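Local coordinates for regulatory protein BlaR1 (Bacillus licheniformis, PDB 1NRF), which senses beta-lactam antibiotics outside the cell, its C-terminal domain probably being acylated on a serine so that the signal passes across the membrane to the cytoplasm, at residues E20-A33 with S242-K254. Sequence-based numbering, arbitrary orientation.
Sequences EYEDYSTFFDKFSA and SAAEIALSILDKK
Tyr24 lays one face of its ring over Ile250, whose CG2 stands 3.9 Å from the ring centroid and almost on the ring normal, a CH-pi contact. The same kind of contact recurs one turn earlier along helix 242-253, where Ile246 CG2 lies 3.8 Å from the Phe28 ring centroid. With CG2 anti to the backbone N and CG1 anti to the carbonyl carbon (chi1 -63°), Ile250 spreads its two branches: CG2 serves Tyr24, while CG1 packs against Phe27 CG at 3.7 Å and CD1 reaches both Tyr24 CB and Phe28 CE2. Ile246 divides itself likewise, its CG1 meeting Phe31 CD2 at 3.5 Å. Outside this apolar row, the aliphatic part of Lys253 crosses the far end of the Phe27 ring at about a right angle, and Glu245 CB touches Phe31 CZ. Just past the C-terminal end of helix 242-253, Lys254 NZ donates to the syn lone pair of Glu22 OE2 in a short salt bridge; Glu20 OE1 adds a long one to the same ammonium group. The segment axes of helices 25-29 and 242-253 run roughly antiparallel, at 145°. Beneath them, Phe28 and Ile246 touch Ile232 of strand 225-234, and Ile250 meets Phe37. The chain's first and last helices, packed together on one sheet face, are characteristic of the fold shared by penicillin-binding proteins and serine beta-lactamases, to which this sensor domain belongs.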
ATOM      1  N   GLU A  20     -12.269   7.349 -16.789  1.00 54.79           N
ATOM      2  CA  GLU A  20     -13.716   7.217 -16.640  1.00 54.37           C
ATOM      3  C   GLU A  20     -14.068   7.569 -15.194  1.00 52.00           C
ATOM      4  O   GLU A  20     -13.286   7.328 -14.277  1.00 50.81           O
ATOM      5  CB  GLU A  20     -14.136   5.776 -16.940  1.00 57.35           C
ATOM      6  CG  GLU A  20     -15.627   5.510 -16.882  1.00 60.95           C
ATOM      7  CD  GLU A  20     -15.958   4.041 -17.117  1.00 64.11           C
ATOM      8  OE1 GLU A  20     -15.570   3.200 -16.271  1.00 64.97           O
ATOM      9  OE2 GLU A  20     -16.596   3.728 -18.147  1.00 64.31           O
ATOM     10  N   TYR A  21     -15.240   8.146 -14.989  1.00 49.29           N
ATOM     11  CA  TYR A  21     -15.647   8.512 -13.647  1.00 47.21           C
ATOM     12  C   TYR A  21     -16.923   7.789 -13.246  1.00 47.72           C
ATOM     13  O   TYR A  21     -17.821   7.598 -14.064  1.00 46.09           O
ATOM     14  CB  TYR A  21     -15.844  10.022 -13.568  1.00 45.16           C
ATOM     15  CG  TYR A  21     -14.554  10.787 -13.718  1.00 45.20           C
ATOM     16  CD1 TYR A  21     -13.733  11.031 -12.615  1.00 44.48           C
ATOM     17  CD2 TYR A  21     -14.121  11.228 -14.970  1.00 43.65           C
ATOM     18  CE1 TYR A  21     -12.517  11.690 -12.750  1.00 43.37           C
ATOM     19  CE2 TYR A  21     -12.903  11.885 -15.113  1.00 44.76           C
ATOM     20  CZ  TYR A  21     -12.108  12.111 -13.998  1.00 44.14           C
ATOM     21  OH  TYR A  21     -10.903  12.750 -14.129  1.00 46.57           O
ATOM     22  N   GLU A  22     -16.986   7.368 -11.987  1.00 48.69           N
ATOM     23  CA  GLU A  22     -18.159   6.674 -11.473  1.00 49.79           C
ATOM     24  C   GLU A  22     -18.452   7.083 -10.046  1.00 49.96           C
ATOM     25  O   GLU A  22     -17.610   7.674  -9.368  1.00 49.92           O
ATOM     26  CB  GLU A  22     -17.971   5.163 -11.553  1.00 50.55           C
ATOM     27  CG  GLU A  22     -18.040   4.638 -12.965  1.00 53.76           C
ATOM     28  CD  GLU A  22     -17.929   3.134 -13.028  1.00 56.26           C
ATOM     29  OE1 GLU A  22     -18.702   2.453 -12.322  1.00 55.53           O
ATOM     30  OE2 GLU A  22     -17.071   2.635 -13.788  1.00 59.22           O
ATOM     31  N   ASP A  23     -19.659   6.766  -9.595  1.00 49.79           N
ATOM     32  CA  ASP A  23     -20.077   7.119  -8.248  1.00 50.37           C
ATOM     33  C   ASP A  23     -20.193   5.876  -7.374  1.00 48.96           C
ATOM     34  O   ASP A  23     -20.953   4.962  -7.683  1.00 48.51           O
ATOM     35  CB  ASP A  23     -21.425   7.847  -8.296  1.00 50.42           C
ATOM     36  CG  ASP A  23     -21.807   8.447  -6.965  1.00 50.72           C
ATOM     37  OD1 ASP A  23     -22.931   8.970  -6.847  1.00 51.48           O
ATOM     38  OD2 ASP A  23     -20.978   8.400  -6.034  1.00 51.29           O
ATOM     39  N   TYR A  24     -19.432   5.852  -6.284  1.00 48.14           N
ATOM     40  CA  TYR A  24     -19.453   4.725  -5.365  1.00 46.98           C
ATOM     41  C   TYR A  24     -19.706   5.197  -3.943  1.00 46.49           C
ATOM     42  O   TYR A  24     -19.435   4.480  -2.977  1.00 46.67           O
ATOM     43  CB  TYR A  24     -18.133   3.972  -5.432  1.00 48.32           C
ATOM     44  CG  TYR A  24     -17.787   3.457  -6.806  1.00 48.01           C
ATOM     45  CD1 TYR A  24     -18.611   2.545  -7.461  1.00 48.83           C
ATOM     46  CD2 TYR A  24     -16.620   3.862  -7.441  1.00 49.55           C
ATOM     47  CE1 TYR A  24     -18.270   2.044  -8.721  1.00 49.91           C
ATOM     48  CE2 TYR A  24     -16.271   3.373  -8.692  1.00 50.49           C
ATOM     49  CZ  TYR A  24     -17.095   2.466  -9.325  1.00 49.62           C
ATOM     50  OH  TYR A  24     -16.725   1.983 -10.556  1.00 51.86           O
ATOM     51  N   SER A  25     -20.229   6.413  -3.827  1.00 45.96           N
ATOM     52  CA  SER A  25     -20.549   7.016  -2.538  1.00 45.86           C
ATOM     53  C   SER A  25     -21.162   6.034  -1.548  1.00 44.94           C
ATOM     54  O   SER A  25     -20.688   5.900  -0.420  1.00 44.24           O
ATOM     55  CB  SER A  25     -21.524   8.181  -2.731  1.00 46.28           C
ATOM     56  OG  SER A  25     -20.922   9.244  -3.438  1.00 48.65           O
ATOM     57  N   THR A  26     -22.228   5.361  -1.977  1.00 45.14           N
ATOM     58  CA  THR A  26     -22.944   4.403  -1.137  1.00 45.39           C
ATOM     59  C   THR A  26     -22.042   3.335  -0.512  1.00 44.21           C
ATOM     60  O   THR A  26     -22.303   2.863   0.598  1.00 41.60           O
ATOM     61  CB  THR A  26     -24.082   3.719  -1.935  1.00 47.38           C
ATOM     62  OG1 THR A  26     -23.570   3.230  -3.184  1.00 49.70           O
ATOM     63  CG2 THR A  26     -25.209   4.707  -2.209  1.00 47.92           C
ATOM     64  N   PHE A  27     -20.987   2.951  -1.224  1.00 43.30           N
ATOM     65  CA  PHE A  27     -20.061   1.958  -0.703  1.00 43.48           C
ATOM     66  C   PHE A  27     -19.243   2.575   0.426  1.00 42.75           C
ATOM     67  O   PHE A  27     -18.872   1.893   1.379  1.00 44.20           O
ATOM     68  CB  PHE A  27     -19.142   1.450  -1.815  1.00 44.46           C
ATOM     69  CG  PHE A  27     -19.843   0.595  -2.826  1.00 44.44           C
ATOM     70  CD1 PHE A  27     -20.244  -0.697  -2.502  1.00 45.95           C
ATOM     71  CD2 PHE A  27     -20.137   1.090  -4.089  1.00 44.26           C
ATOM     72  CE1 PHE A  27     -20.930  -1.482  -3.423  1.00 45.92           C
ATOM     73  CE2 PHE A  27     -20.821   0.316  -5.015  1.00 45.04           C
ATOM     74  CZ  PHE A  27     -21.219  -0.972  -4.681  1.00 45.96           C
ATOM     75  N   PHE A  28     -18.971   3.870   0.315  1.00 41.27           N
ATOM     76  CA  PHE A  28     -18.223   4.585   1.344  1.00 40.72           C
ATOM     77  C   PHE A  28     -19.164   4.929   2.505  1.00 41.71           C
ATOM     78  O   PHE A  28     -18.767   4.904   3.671  1.00 42.10           O
ATOM     79  CB  PHE A  28     -17.609   5.862   0.757  1.00 37.12           C
ATOM     80  CG  PHE A  28     -16.426   5.611  -0.145  1.00 34.78           C
ATOM     81  CD1 PHE A  28     -15.133   5.923   0.276  1.00 31.92           C
ATOM     82  CD2 PHE A  28     -16.600   5.044  -1.407  1.00 35.14           C
ATOM     83  CE1 PHE A  28     -14.036   5.677  -0.538  1.00 28.98           C
ATOM     84  CE2 PHE A  28     -15.500   4.791  -2.232  1.00 31.40           C
ATOM     85  CZ  PHE A  28     -14.220   5.109  -1.795  1.00 31.24           C
ATOM     86  N   ASP A  29     -20.418   5.231   2.174  1.00 41.46           N
ATOM     87  CA  ASP A  29     -21.435   5.572   3.168  1.00 40.64           C
ATOM     88  C   ASP A  29     -21.634   4.450   4.181  1.00 39.82           C
ATOM     89  O   ASP A  29     -21.882   4.709   5.357  1.00 37.95           O
ATOM     90  CB  ASP A  29     -22.783   5.838   2.486  1.00 42.51           C
ATOM     91  CG  ASP A  29     -22.742   7.009   1.526  1.00 44.07           C
ATOM     92  OD1 ASP A  29     -23.676   7.122   0.703  1.00 44.19           O
ATOM     93  OD2 ASP A  29     -21.790   7.818   1.594  1.00 46.85           O
ATOM     94  N   LYS A  30     -21.545   3.208   3.711  1.00 41.34           N
ATOM     95  CA  LYS A  30     -21.736   2.034   4.567  1.00 42.56           C
ATOM     96  C   LYS A  30     -20.809   2.007   5.774  1.00 41.53           C
ATOM     97  O   LYS A  30     -21.125   1.392   6.789  1.00 42.32           O
ATOM     98  CB  LYS A  30     -21.549   0.737   3.769  1.00 44.97           C
ATOM     99  CG  LYS A  30     -22.590   0.506   2.673  1.00 49.31           C
ATOM    100  CD  LYS A  30     -22.842  -0.986   2.432  1.00 51.34           C
ATOM    101  CE  LYS A  30     -21.608  -1.732   1.898  1.00 55.57           C
ATOM    102  NZ  LYS A  30     -21.298  -1.440   0.462  1.00 56.81           N
ATOM    103  N   PHE A  31     -19.669   2.680   5.659  1.00 41.63           N
ATOM    104  CA  PHE A  31     -18.693   2.724   6.740  1.00 40.91           C
ATOM    105  C   PHE A  31     -18.547   4.121   7.321  1.00 40.71           C
ATOM    106  O   PHE A  31     -17.534   4.438   7.946  1.00 41.15           O
ATOM    107  CB  PHE A  31     -17.350   2.203   6.228  1.00 37.58           C
ATOM    108  CG  PHE A  31     -17.394   0.754   5.840  1.00 38.59           C
ATOM    109  CD1 PHE A  31     -17.208  -0.239   6.797  1.00 38.69           C
ATOM    110  CD2 PHE A  31     -17.712   0.376   4.536  1.00 38.37           C
ATOM    111  CE1 PHE A  31     -17.347  -1.584   6.468  1.00 40.32           C
ATOM    112  CE2 PHE A  31     -17.855  -0.963   4.196  1.00 38.83           C
ATOM    113  CZ  PHE A  31     -17.673  -1.948   5.165  1.00 39.04           C
ATOM    114  N   SER A  32     -19.573   4.944   7.118  1.00 39.93           N
ATOM    115  CA  SER A  32     -19.574   6.313   7.617  1.00 41.39           C
ATOM    116  C   SER A  32     -18.268   6.995   7.233  1.00 40.54           C
ATOM    117  O   SER A  32     -17.686   7.753   8.020  1.00 41.07           O
ATOM    118  CB  SER A  32     -19.743   6.321   9.141  1.00 41.02           C
ATOM    119  OG  SER A  32     -21.024   5.842   9.508  1.00 44.01           O
ATOM    120  N   ALA A  33     -17.818   6.729   6.011  1.00 40.00           N
ATOM    121  CA  ALA A  33     -16.568   7.293   5.519  1.00 39.89           C
ATOM    122  C   ALA A  33     -16.695   8.025   4.191  1.00 39.79           C
ATOM    123  O   ALA A  33     -17.680   7.877   3.463  1.00 39.18           O
ATOM    124  CB  ALA A  33     -15.529   6.185   5.387  1.00 37.71           C
ATOM    125  N   SER A 242     -11.682  -0.910   7.050  1.00 26.33           N
ATOM    126  CA  SER A 242     -12.851  -0.360   6.392  1.00 25.81           C
ATOM    127  C   SER A 242     -12.565   0.014   4.947  1.00 25.31           C
ATOM    128  O   SER A 242     -13.422  -0.165   4.078  1.00 26.90           O
ATOM    129  CB  SER A 242     -13.362   0.851   7.165  1.00 26.53           C
ATOM    130  OG  SER A 242     -13.802   0.455   8.452  1.00 29.37           O
ATOM    131  N   ALA A 243     -11.371   0.535   4.689  1.00 22.85           N
ATOM    132  CA  ALA A 243     -10.994   0.911   3.330  1.00 25.13           C
ATOM    133  C   ALA A 243     -10.831  -0.347   2.472  1.00 25.55           C
ATOM    134  O   ALA A 243     -11.136  -0.340   1.284  1.00 25.61           O
ATOM    135  CB  ALA A 243      -9.695   1.717   3.338  1.00 22.30           C
ATOM    136  N   ALA A 244     -10.352  -1.429   3.078  1.00 26.96           N
ATOM    137  CA  ALA A 244     -10.181  -2.674   2.344  1.00 28.04           C
ATOM    138  C   ALA A 244     -11.567  -3.192   1.984  1.00 29.17           C
ATOM    139  O   ALA A 244     -11.832  -3.551   0.832  1.00 27.24           O
ATOM    140  CB  ALA A 244      -9.440  -3.689   3.192  1.00 27.21           C
ATOM    141  N   GLU A 245     -12.451  -3.217   2.979  1.00 29.91           N
ATOM    142  CA  GLU A 245     -13.817  -3.669   2.771  1.00 32.75           C
ATOM    143  C   GLU A 245     -14.497  -2.864   1.670  1.00 31.51           C
ATOM    144  O   GLU A 245     -15.176  -3.432   0.820  1.00 33.68           O
ATOM    145  CB  GLU A 245     -14.627  -3.576   4.070  1.00 35.55           C
ATOM    146  CG  GLU A 245     -14.267  -4.648   5.094  1.00 44.19           C
ATOM    147  CD  GLU A 245     -15.496  -5.234   5.796  1.00 51.07           C
ATOM    148  OE1 GLU A 245     -16.425  -5.692   5.086  1.00 53.63           O
ATOM    149  OE2 GLU A 245     -15.531  -5.249   7.051  1.00 53.19           O
ATOM    150  N   ILE A 246     -14.314  -1.549   1.680  1.00 29.63           N
ATOM    151  CA  ILE A 246     -14.902  -0.688   0.661  1.00 28.58           C
ATOM    152  C   ILE A 246     -14.361  -1.057  -0.725  1.00 28.96           C
ATOM    153  O   ILE A 246     -15.126  -1.337  -1.652  1.00 28.62           O
ATOM    154  CB  ILE A 246     -14.589   0.790   0.939  1.00 28.44           C
ATOM    155  CG1 ILE A 246     -15.305   1.237   2.213  1.00 29.34           C
ATOM    156  CG2 ILE A 246     -15.000   1.645  -0.249  1.00 29.41           C
ATOM    157  CD1 ILE A 246     -14.943   2.646   2.682  1.00 30.62           C
ATOM    158  N   ALA A 247     -13.040  -1.057  -0.865  1.00 27.91           N
ATOM    159  CA  ALA A 247     -12.415  -1.403  -2.141  1.00 28.38           C
ATOM    160  C   ALA A 247     -12.929  -2.745  -2.642  1.00 27.80           C
ATOM    161  O   ALA A 247     -13.211  -2.910  -3.826  1.00 29.16           O
ATOM    162  CB  ALA A 247     -10.896  -1.469  -1.986  1.00 24.68           C
ATOM    163  N   LEU A 248     -13.032  -3.695  -1.723  1.00 27.75           N
ATOM    164  CA  LEU A 248     -13.481  -5.049  -2.026  1.00 30.13           C
ATOM    165  C   LEU A 248     -14.938  -5.144  -2.483  1.00 30.32           C
ATOM    166  O   LEU A 248     -15.259  -5.934  -3.363  1.00 31.45           O
ATOM    167  CB  LEU A 248     -13.244  -5.942  -0.803  1.00 29.22           C
ATOM    168  CG  LEU A 248     -12.162  -7.021  -0.921  1.00 30.62           C
ATOM    169  CD1 LEU A 248     -11.059  -6.611  -1.879  1.00 28.77           C
ATOM    170  CD2 LEU A 248     -11.613  -7.295   0.466  1.00 31.35           C
ATOM    171  N   SER A 249     -15.817  -4.343  -1.895  1.00 31.54           N
ATOM    172  CA  SER A 249     -17.211  -4.367  -2.296  1.00 33.93           C
ATOM    173  C   SER A 249     -17.279  -3.774  -3.694  1.00 34.15           C
ATOM    174  O   SER A 249     -17.971  -4.298  -4.566  1.00 35.06           O
ATOM    175  CB  SER A 249     -18.072  -3.547  -1.337  1.00 34.42           C
ATOM    176  OG  SER A 249     -17.801  -2.163  -1.450  1.00 40.07           O
ATOM    177  N   ILE A 250     -16.545  -2.687  -3.917  1.00 34.32           N
ATOM    178  CA  ILE A 250     -16.540  -2.064  -5.237  1.00 33.43           C
ATOM    179  C   ILE A 250     -15.933  -3.020  -6.258  1.00 33.39           C
ATOM    180  O   ILE A 250     -16.455  -3.163  -7.354  1.00 32.66           O
ATOM    181  CB  ILE A 250     -15.759  -0.728  -5.238  1.00 32.18           C
ATOM    182  CG1 ILE A 250     -16.453   0.265  -4.301  1.00 31.08           C
ATOM    183  CG2 ILE A 250     -15.675  -0.158  -6.658  1.00 27.91           C
ATOM    184  CD1 ILE A 250     -15.758   1.602  -4.196  1.00 33.52           C
ATOM    185  N   LEU A 251     -14.841  -3.683  -5.891  1.00 34.34           N
ATOM    186  CA  LEU A 251     -14.190  -4.638  -6.791  1.00 35.77           C
ATOM    187  C   LEU A 251     -15.144  -5.758  -7.176  1.00 37.10           C
ATOM    188  O   LEU A 251     -15.158  -6.215  -8.318  1.00 38.45           O
ATOM    189  CB  LEU A 251     -12.953  -5.245  -6.122  1.00 35.30           C
ATOM    190  CG  LEU A 251     -11.570  -4.800  -6.609  1.00 36.52           C
ATOM    191  CD1 LEU A 251     -11.534  -3.298  -6.779  1.00 35.63           C
ATOM    192  CD2 LEU A 251     -10.506  -5.264  -5.611  1.00 37.07           C
ATOM    193  N   ASP A 252     -15.932  -6.195  -6.204  1.00 39.07           N
ATOM    194  CA  ASP A 252     -16.897  -7.260  -6.395  1.00 40.90           C
ATOM    195  C   ASP A 252     -18.118  -6.750  -7.154  1.00 43.00           C
ATOM    196  O   ASP A 252     -18.882  -7.531  -7.724  1.00 42.47           O
ATOM    197  CB  ASP A 252     -17.304  -7.820  -5.029  1.00 43.47           C
ATOM    198  CG  ASP A 252     -18.563  -8.659  -5.089  1.00 45.74           C
ATOM    199  OD1 ASP A 252     -19.672  -8.090  -4.961  1.00 46.07           O
ATOM    200  OD2 ASP A 252     -18.439  -9.887  -5.275  1.00 48.62           O
ATOM    201  N   LYS A 253     -18.286  -5.430  -7.166  1.00 43.00           N
ATOM    202  CA  LYS A 253     -19.407  -4.804  -7.857  1.00 44.61           C
ATOM    203  C   LYS A 253     -19.158  -4.761  -9.366  1.00 44.36           C
ATOM    204  O   LYS A 253     -20.088  -4.879 -10.163  1.00 45.51           O
ATOM    205  CB  LYS A 253     -19.621  -3.385  -7.319  1.00 46.81           C
ATOM    206  CG  LYS A 253     -20.848  -2.681  -7.863  1.00 48.68           C
ATOM    207  CD  LYS A 253     -22.120  -3.407  -7.461  1.00 51.83           C
ATOM    208  CE  LYS A 253     -23.343  -2.559  -7.769  1.00 55.33           C
ATOM    209  NZ  LYS A 253     -24.601  -3.181  -7.271  1.00 57.38           N
ATOM    210  N   LYS A 254     -17.901  -4.588  -9.755  1.00 43.31           N
ATOM    211  CA  LYS A 254     -17.548  -4.540 -11.163  1.00 41.38           C
ATOM    212  C   LYS A 254     -17.041  -5.900 -11.609  1.00 40.13           C
ATOM    213  O   LYS A 254     -16.375  -6.018 -12.628  1.00 40.02           O
ATOM    214  CB  LYS A 254     -16.478  -3.475 -11.412  1.00 42.55           C
ATOM    215  CG  LYS A 254     -16.862  -2.093 -10.904  1.00 43.75           C
ATOM    216  CD  LYS A 254     -16.282  -0.979 -11.772  1.00 43.64           C
ATOM    217  CE  LYS A 254     -16.992  -0.920 -13.119  1.00 44.30           C
ATOM    218  NZ  LYS A 254     -16.530   0.192 -13.998  1.00 40.55           N
TER